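Local coordinates for putative HTH-type transcriptional regulator YwnA (Bacillus subtilis subsp. subtilis, PDB 1XD7), which probably binds DNA as a winged-helix transcription factor of the Rrf2 family and probably regulates transcription, at residues 26-29 and 30-34; 70-73 and 74-77; 119-122 and 123-126. One frame throughout, in Å; residues are numbered along the deposited sequence.

Interaction 1 (26-29 and 30-34); sequences SEII and ADSVN. With SO4 (sulfate ion), chain B.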
loop_
_atom_site.group_PDB
_atom_site.type_symbol
_atom_site.label_atom_id
_atom_site.label_comp_id
_atom_site.label_asym_id
_atom_site.label_seq_id
_atom_site.Cartn_x
_atom_site.Cartn_y
_atom_site.Cartn_z
ATOM N N SER A 26 13.824 -25.857 4.659
ATOM C CA SER A 26 12.849 -24.978 4.054
ATOM C C SER A 26 11.489 -25.628 4.087
ATOM O O SER A 26 10.478 -24.964 4.301
ATOM C CB SER A 26 13.251 -24.675 2.615
ATOM O OG SER A 26 14.624 -24.348 2.564
ATOM N N GLU A 27 11.469 -26.938 3.875
ATOM C CA GLU A 27 10.214 -27.678 3.877
ATOM C C GLU A 27 9.486 -27.462 5.194
ATOM O O GLU A 27 8.341 -27.003 5.220
ATOM C CB GLU A 27 10.479 -29.174 3.667
ATOM C CG GLU A 27 11.961 -29.553 3.524
ATOM C CD GLU A 27 12.469 -30.473 4.650
ATOM O OE1 GLU A 27 13.645 -30.925 4.583
ATOM O OE2 GLU A 27 11.692 -30.735 5.599
ATOM N N ILE A 28 10.168 -27.783 6.289
ATOM C CA ILE A 28 9.594 -27.641 7.623
ATOM C C ILE A 28 9.051 -26.245 7.819
ATOM O O ILE A 28 7.969 -26.060 8.379
ATOM C CB ILE A 28 10.646 -27.924 8.706
ATOM C CG1 ILE A 28 11.238 -29.314 8.476
ATOM C CG2 ILE A 28 10.007 -27.862 10.089
ATOM C CD1 ILE A 28 12.385 -29.653 9.383
ATOM N N ILE A 29 9.799 -25.262 7.330
ATOM C CA ILE A 29 9.383 -23.877 7.462
ATOM C C ILE A 29 8.079 -23.644 6.741
ATOM O O ILE A 29 7.150 -23.049 7.284
ATOM C CB ILE A 29 10.473 -22.956 6.934
ATOM C CG1 ILE A 29 11.741 -23.195 7.760
ATOM C CG2 ILE A 29 10.019 -21.506 7.002
ATOM C CD1 ILE A 29 12.919 -22.347 7.395
ATOM N N ALA A 30 7.990 -24.128 5.513
ATOM C CA ALA A 30 6.754 -23.973 4.767
ATOM C C ALA A 30 5.636 -24.661 5.559
ATOM O O ALA A 30 4.539 -24.122 5.701
ATOM C CB ALA A 30 6.899 -24.593 3.377
ATOM N N ASP A 31 5.920 -25.848 6.082
ATOM C CA ASP A 31 4.924 -26.567 6.880
ATOM C C ASP A 31 4.531 -25.691 8.044
ATOM O O ASP A 31 3.372 -25.321 8.201
ATOM C CB ASP A 31 5.498 -27.857 7.451
ATOM C CG ASP A 31 6.009 -28.779 6.388
ATOM O OD1 ASP A 31 5.200 -29.213 5.541
ATOM O OD2 ASP A 31 7.225 -29.074 6.398
ATOM N N SER A 32 5.525 -25.370 8.863
ATOM C CA SER A 32 5.317 -24.536 10.037
ATOM C C SER A 32 4.621 -23.239 9.682
ATOM O O SER A 32 3.734 -22.784 10.400
ATOM C CB SER A 32 6.653 -24.222 10.691
ATOM O OG SER A 32 7.406 -25.407 10.867
ATOM N N VAL A 33 5.022 -22.644 8.571
ATOM C CA VAL A 33 4.413 -21.390 8.160
ATOM C C VAL A 33 3.112 -21.639 7.430
ATOM O O VAL A 33 2.334 -20.721 7.196
ATOM C CB VAL A 33 5.349 -20.591 7.236
ATOM C CG1 VAL A 33 4.663 -19.349 6.759
ATOM C CG2 VAL A 33 6.608 -20.229 7.979
ATOM N N ASN A 34 2.877 -22.895 7.078
ATOM C CA ASN A 34 1.672 -23.277 6.351
ATOM C C ASN A 34 1.564 -22.515 5.036
ATOM O O ASN A 34 0.567 -21.841 4.763
ATOM C CB ASN A 34 0.418 -23.032 7.191
ATOM C CG ASN A 34 -0.807 -23.741 6.621
ATOM O OD1 ASN A 34 -1.898 -23.670 7.190
ATOM N ND2 ASN A 34 -0.626 -24.432 5.494
HETATM S S SO4 B . 17.041 -26.332 2.736
HETATM O O1 SO4 B . 16.560 -27.407 1.859
HETATM O O2 SO4 B . 16.232 -26.316 3.968
HETATM O O3 SO4 B . 18.466 -26.556 3.043
HETATM O O4 SO4 B . 16.908 -25.032 2.060
#
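The peptide carbonyl of I28 takes two donors from S32. S32 N gives I28 O the usual i+4 bond at 2.6 Å, whereas S32 OG comes from above the carbonyl plane, 48° out of it, also 2.6 Å from I28 O. The serine hydroxyl reaches there because OG lies anti to its own carbonyl carbon (chi1 -49°) and folds back along the helix. The side chain of I28 meets it as well, with I28 CG2 3.7 Å from S32 OG. The other flat group, the D31 carboxylate, also turns back on the preceding turn, placing OD2 near the backbone at E27 and I28.

On the buried face of the helix I29 and V33 lie side by side and point the same way, their CG2 atoms 3.8 Å apart. I29 and A30 pack on helix 37-49, V33 on helix 7-19; small or branched apolar residues suit these close helix contacts within the predicted helix-turn-helix. N34 ends the helix in a Schellman motif, its positive phi (58°) being one that asparagine tolerates comparatively well.

At the N-terminal end a sulfate ion, probably from the crystallisation liquor, accepts from S26 N through O2 (2.5 Å) and from S26 OG through O4, a very short bond at 2.4 Å. R41 NH2 and G61 N also bond to it. A helix start, a hydroxyl and an arginine together would probably favour an anion, so the site is consistent with one that could receive a DNA backbone phosphate, though a sulfate alone does not establish this.

Interaction 2 (70-73 and 74-77); sequences DISL and LEVY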
loop_
_atom_site.group_PDB
_atom_site.type_symbol
_atom_site.label_atom_id
_atom_site.label_comp_id
_atom_site.label_asym_id
_atom_site.label_seq_id
_atom_site.Cartn_x
_atom_site.Cartn_y
_atom_site.Cartn_z
ATOM N N ASP A 70 18.960 -5.719 14.568
ATOM C CA ASP A 70 19.594 -4.947 13.518
ATOM C C ASP A 70 18.950 -5.236 12.173
ATOM O O ASP A 70 19.570 -5.023 11.130
ATOM C CB ASP A 70 21.075 -5.296 13.439
ATOM C CG ASP A 70 21.781 -5.103 14.757
ATOM O OD1 ASP A 70 22.879 -5.680 14.916
ATOM O OD2 ASP A 70 21.238 -4.376 15.626
ATOM N N ILE A 71 17.716 -5.725 12.186
ATOM C CA ILE A 71 17.038 -6.037 10.937
ATOM C C ILE A 71 15.730 -5.310 10.884
ATOM O O ILE A 71 14.768 -5.702 11.536
ATOM C CB ILE A 71 16.750 -7.530 10.806
ATOM C CG1 ILE A 71 18.019 -8.337 11.109
ATOM C CG2 ILE A 71 16.271 -7.829 9.398
ATOM C CD1 ILE A 71 17.840 -9.837 11.018
ATOM N N SER A 72 15.688 -4.243 10.098
ATOM C CA SER A 72 14.477 -3.448 9.994
ATOM C C SER A 72 13.480 -4.099 9.061
ATOM O O SER A 72 13.865 -4.801 8.133
ATOM C CB SER A 72 14.821 -2.056 9.466
ATOM O OG SER A 72 15.397 -2.159 8.176
ATOM N N LEU A 73 12.199 -3.868 9.299
ATOM C CA LEU A 73 11.200 -4.438 8.424
ATOM C C LEU A 73 11.383 -3.827 7.029
ATOM O O LEU A 73 11.294 -4.518 6.019
ATOM C CB LEU A 73 9.804 -4.168 8.978
ATOM C CG LEU A 73 9.554 -4.817 10.353
ATOM C CD1 LEU A 73 8.065 -5.011 10.580
ATOM C CD2 LEU A 73 10.236 -6.172 10.423
ATOM N N LEU A 74 11.673 -2.536 6.976
ATOM C CA LEU A 74 11.893 -1.877 5.695
ATOM C C LEU A 74 12.993 -2.647 4.965
ATOM O O LEU A 74 12.875 -2.945 3.776
ATOM C CB LEU A 74 12.303 -0.416 5.931
ATOM C CG LEU A 74 12.664 0.529 4.771
ATOM C CD1 LEU A 74 14.072 0.248 4.322
ATOM C CD2 LEU A 74 11.681 0.385 3.628
ATOM N N GLU A 75 14.047 -2.993 5.697
ATOM C CA GLU A 75 15.172 -3.747 5.138
ATOM C C GLU A 75 14.663 -5.054 4.528
ATOM O O GLU A 75 15.134 -5.484 3.471
ATOM C CB GLU A 75 16.196 -4.039 6.246
ATOM C CG GLU A 75 17.483 -4.737 5.809
ATOM C CD GLU A 75 18.587 -4.637 6.870
ATOM O OE1 GLU A 75 18.359 -4.014 7.931
ATOM O OE2 GLU A 75 19.694 -5.171 6.647
ATOM N N VAL A 76 13.695 -5.676 5.198
ATOM C CA VAL A 76 13.115 -6.930 4.727
ATOM C C VAL A 76 12.282 -6.674 3.488
ATOM O O VAL A 76 12.341 -7.422 2.511
ATOM C CB VAL A 76 12.177 -7.557 5.782
ATOM C CG1 VAL A 76 11.604 -8.857 5.248
ATOM C CG2 VAL A 76 12.921 -7.789 7.077
ATOM N N TYR A 77 11.487 -5.617 3.558
ATOM C CA TYR A 77 10.613 -5.211 2.474
ATOM C C TYR A 77 11.309 -5.149 1.118
ATOM O O TYR A 77 10.924 -5.845 0.187
ATOM C CB TYR A 77 10.020 -3.846 2.791
ATOM C CG TYR A 77 9.092 -3.309 1.721
ATOM C CD1 TYR A 77 7.845 -3.891 1.490
ATOM C CD2 TYR A 77 9.449 -2.193 0.961
ATOM C CE1 TYR A 77 6.970 -3.367 0.529
ATOM C CE2 TYR A 77 8.582 -1.660 -0.003
ATOM C CZ TYR A 77 7.345 -2.248 -0.213
ATOM O OH TYR A 77 6.479 -1.703 -1.144
#
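S72 and E75 form a capping box at the start of helix 73-80. S72 OG accepts from E75 N at 2.9 Å, though the position of this oxygen is less certain, and E75 OE1 answers with a weak bond from S72 N at 3.4 Å, fairly straight at 162°. S72 OG stands between its backbone N and carbonyl carbon (chi1 61°), which turns it toward E75 N, and the extended E75 chain carries its carboxylate back beside the residue before the helix. Serine suits the cap because its short hydroxyl can stand in for a missing backbone acceptor.

Just beyond the box, I71 CG2 meets V76 CG2 at 4.1 Å, their side chains crossing obliquely. They flank the cap as the residue before it and the fourth after it, the positions of a hydrophobic staple. V76 N bonds to S72 O at 3.1 Å, and Y77 N to L73 O at 2.7 Å.

Farther out, V76 rests on L8, A11 and L15 of helix 7-19, while L73 packs on I12 and on T110 of the second subunit. The glutamate near the positive end of the helix dipole is likely to be electrostatically favourable, and the I71-V76 contact is consistent with keeping apolar surface covered.

Interaction 3 (119-122 and 123-126); sequences ENEL and ASKS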
loop_
_atom_site.group_PDB
_atom_site.type_symbol
_atom_site.label_atom_id
_atom_site.label_comp_id
_atom_site.label_asym_id
_atom_site.label_seq_id
_atom_site.Cartn_x
_atom_site.Cartn_y
_atom_site.Cartn_z
ATOM N N GLU A 119 7.378 3.692 4.110
ATOM C CA GLU A 119 8.765 3.278 4.283
ATOM C C GLU A 119 9.430 3.720 5.573
ATOM O O GLU A 119 10.362 3.071 6.053
ATOM C CB GLU A 119 9.624 3.772 3.130
ATOM C CG GLU A 119 9.362 3.111 1.800
ATOM C CD GLU A 119 10.418 3.484 0.776
ATOM O OE1 GLU A 119 10.629 4.695 0.563
ATOM O OE2 GLU A 119 11.043 2.575 0.188
ATOM N N ASN A 120 8.982 4.831 6.135
ATOM C CA ASN A 120 9.609 5.301 7.358
ATOM C C ASN A 120 9.208 4.508 8.605
ATOM O O ASN A 120 10.009 4.357 9.526
ATOM C CB ASN A 120 9.372 6.799 7.515
ATOM C CG ASN A 120 10.347 7.618 6.683
ATOM O OD1 ASN A 120 10.165 8.818 6.490
ATOM N ND2 ASN A 120 11.396 6.967 6.190
ATOM N N GLU A 121 7.989 3.987 8.635
ATOM C CA GLU A 121 7.580 3.162 9.760
ATOM C C GLU A 121 8.368 1.857 9.676
ATOM O O GLU A 121 9.059 1.473 10.618
ATOM C CB GLU A 121 6.089 2.853 9.696
ATOM C CG GLU A 121 5.258 3.851 10.447
ATOM C CD GLU A 121 5.730 3.998 11.875
ATOM O OE1 GLU A 121 5.624 3.009 12.629
ATOM O OE2 GLU A 121 6.217 5.089 12.243
ATOM N N LEU A 122 8.281 1.189 8.531
ATOM C CA LEU A 122 8.980 -0.075 8.333
ATOM C C LEU A 122 10.421 -0.027 8.766
ATOM O O LEU A 122 11.026 -1.059 9.031
ATOM C CB LEU A 122 8.948 -0.486 6.872
ATOM C CG LEU A 122 7.581 -0.811 6.304
ATOM C CD1 LEU A 122 7.739 -1.029 4.812
ATOM C CD2 LEU A 122 7.006 -2.036 6.985
ATOM N N ALA A 123 10.986 1.169 8.809
ATOM C CA ALA A 123 12.371 1.297 9.213
ATOM C C ALA A 123 12.448 1.548 10.712
ATOM O O ALA A 123 13.516 1.494 11.304
ATOM C CB ALA A 123 13.035 2.429 8.449
ATOM N N SER A 124 11.307 1.821 11.324
ATOM C CA SER A 124 11.280 2.075 12.751
ATOM C C SER A 124 11.299 0.759 13.534
ATOM O O SER A 124 12.013 0.633 14.529
ATOM C CB SER A 124 10.039 2.886 13.118
ATOM O OG SER A 124 8.855 2.147 12.881
ATOM N N LYS A 125 10.525 -0.219 13.070
ATOM C CA LYS A 125 10.455 -1.512 13.731
ATOM C C LYS A 125 11.631 -2.385 13.340
ATOM O O LYS A 125 12.321 -2.113 12.360
ATOM C CB LYS A 125 9.163 -2.226 13.362
ATOM C CG LYS A 125 7.955 -1.328 13.359
ATOM C CD LYS A 125 7.815 -0.593 14.666
ATOM C CE LYS A 125 6.650 0.371 14.586
ATOM N NZ LYS A 125 5.414 -0.339 14.164
ATOM N N SER A 126 11.855 -3.429 14.128
ATOM C CA SER A 126 12.935 -4.379 13.897
ATOM C C SER A 126 12.334 -5.779 13.933
ATOM O O SER A 126 11.182 -5.962 14.312
ATOM C CB SER A 126 13.982 -4.280 15.004
ATOM O OG SER A 126 13.487 -4.828 16.220
#
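S124 closes twice on E121 O, in the last part of helix 98-122. S124 N and S124 OG both approach E121 O, each very short at 2.4 Å, so the detail of this double grip is uncertain. A chi1 of 65° turns the hydroxyl back toward the carbonyl. K125 N adds a weak third bond to E121 O at 3.3 Å. Serine fits here because one small residue offers two donors to a carbonyl whose i+4 bond, from K125 N, is only weak.

Packing is also close on the inner face, where the buried L122 lies on L73 and L74 of helix 73-80 and on V114 of the second subunit.

The turn follows helix 98-122, the long helix that in Rrf2-type regulators typically forms much of the dimer interface, and leads to helix 127-130, for which S126 is the N-cap.

The side chains of E121 and K125 make the looser link. The glutamate, bent at chi2 (-54°), passes beside the lysine, with OE1 3.4 Å from K125 CE and in a long salt bridge of 3.7 Å to K125 NZ. Its stronger partner is S113 OG of the second subunit, hydrogen-bonded to the same OE1; K125 packs against S113 too. An alanine in place of E121 would probably leave that S113 hydroxyl without this partner and K125 without its nearby negative charge, freeing the end of the lysine to turn.

On the solvent side, N120 and S124 are exposed; A123 is exposed as well, yet its methyl touches L74. E119, which also packs on L74, has its carboxylate in a salt bridge with R116.

In the fold
Interactions 2 and 3 form one cluster, their centres 7 Å apart: L74 N of interaction 2 lies 2.6 Å from L122 O of interaction 3, a probable hydrogen bond, and L73 CB lies 3.3 Å from L122 O. The start of helix 73-80 is thereby fitted against the end of helix 98-122, close to the second subunit. Interaction 1 stands apart, in the predicted helix-turn-helix with its sulfate, its centre 21 Å from that of interaction 2 and 26 Å from that of interaction 3, though it too touches the second subunit. Helix 7-19 is a shared neighbour, receiving V33 from interaction 1 and L73 and V76 from interaction 2.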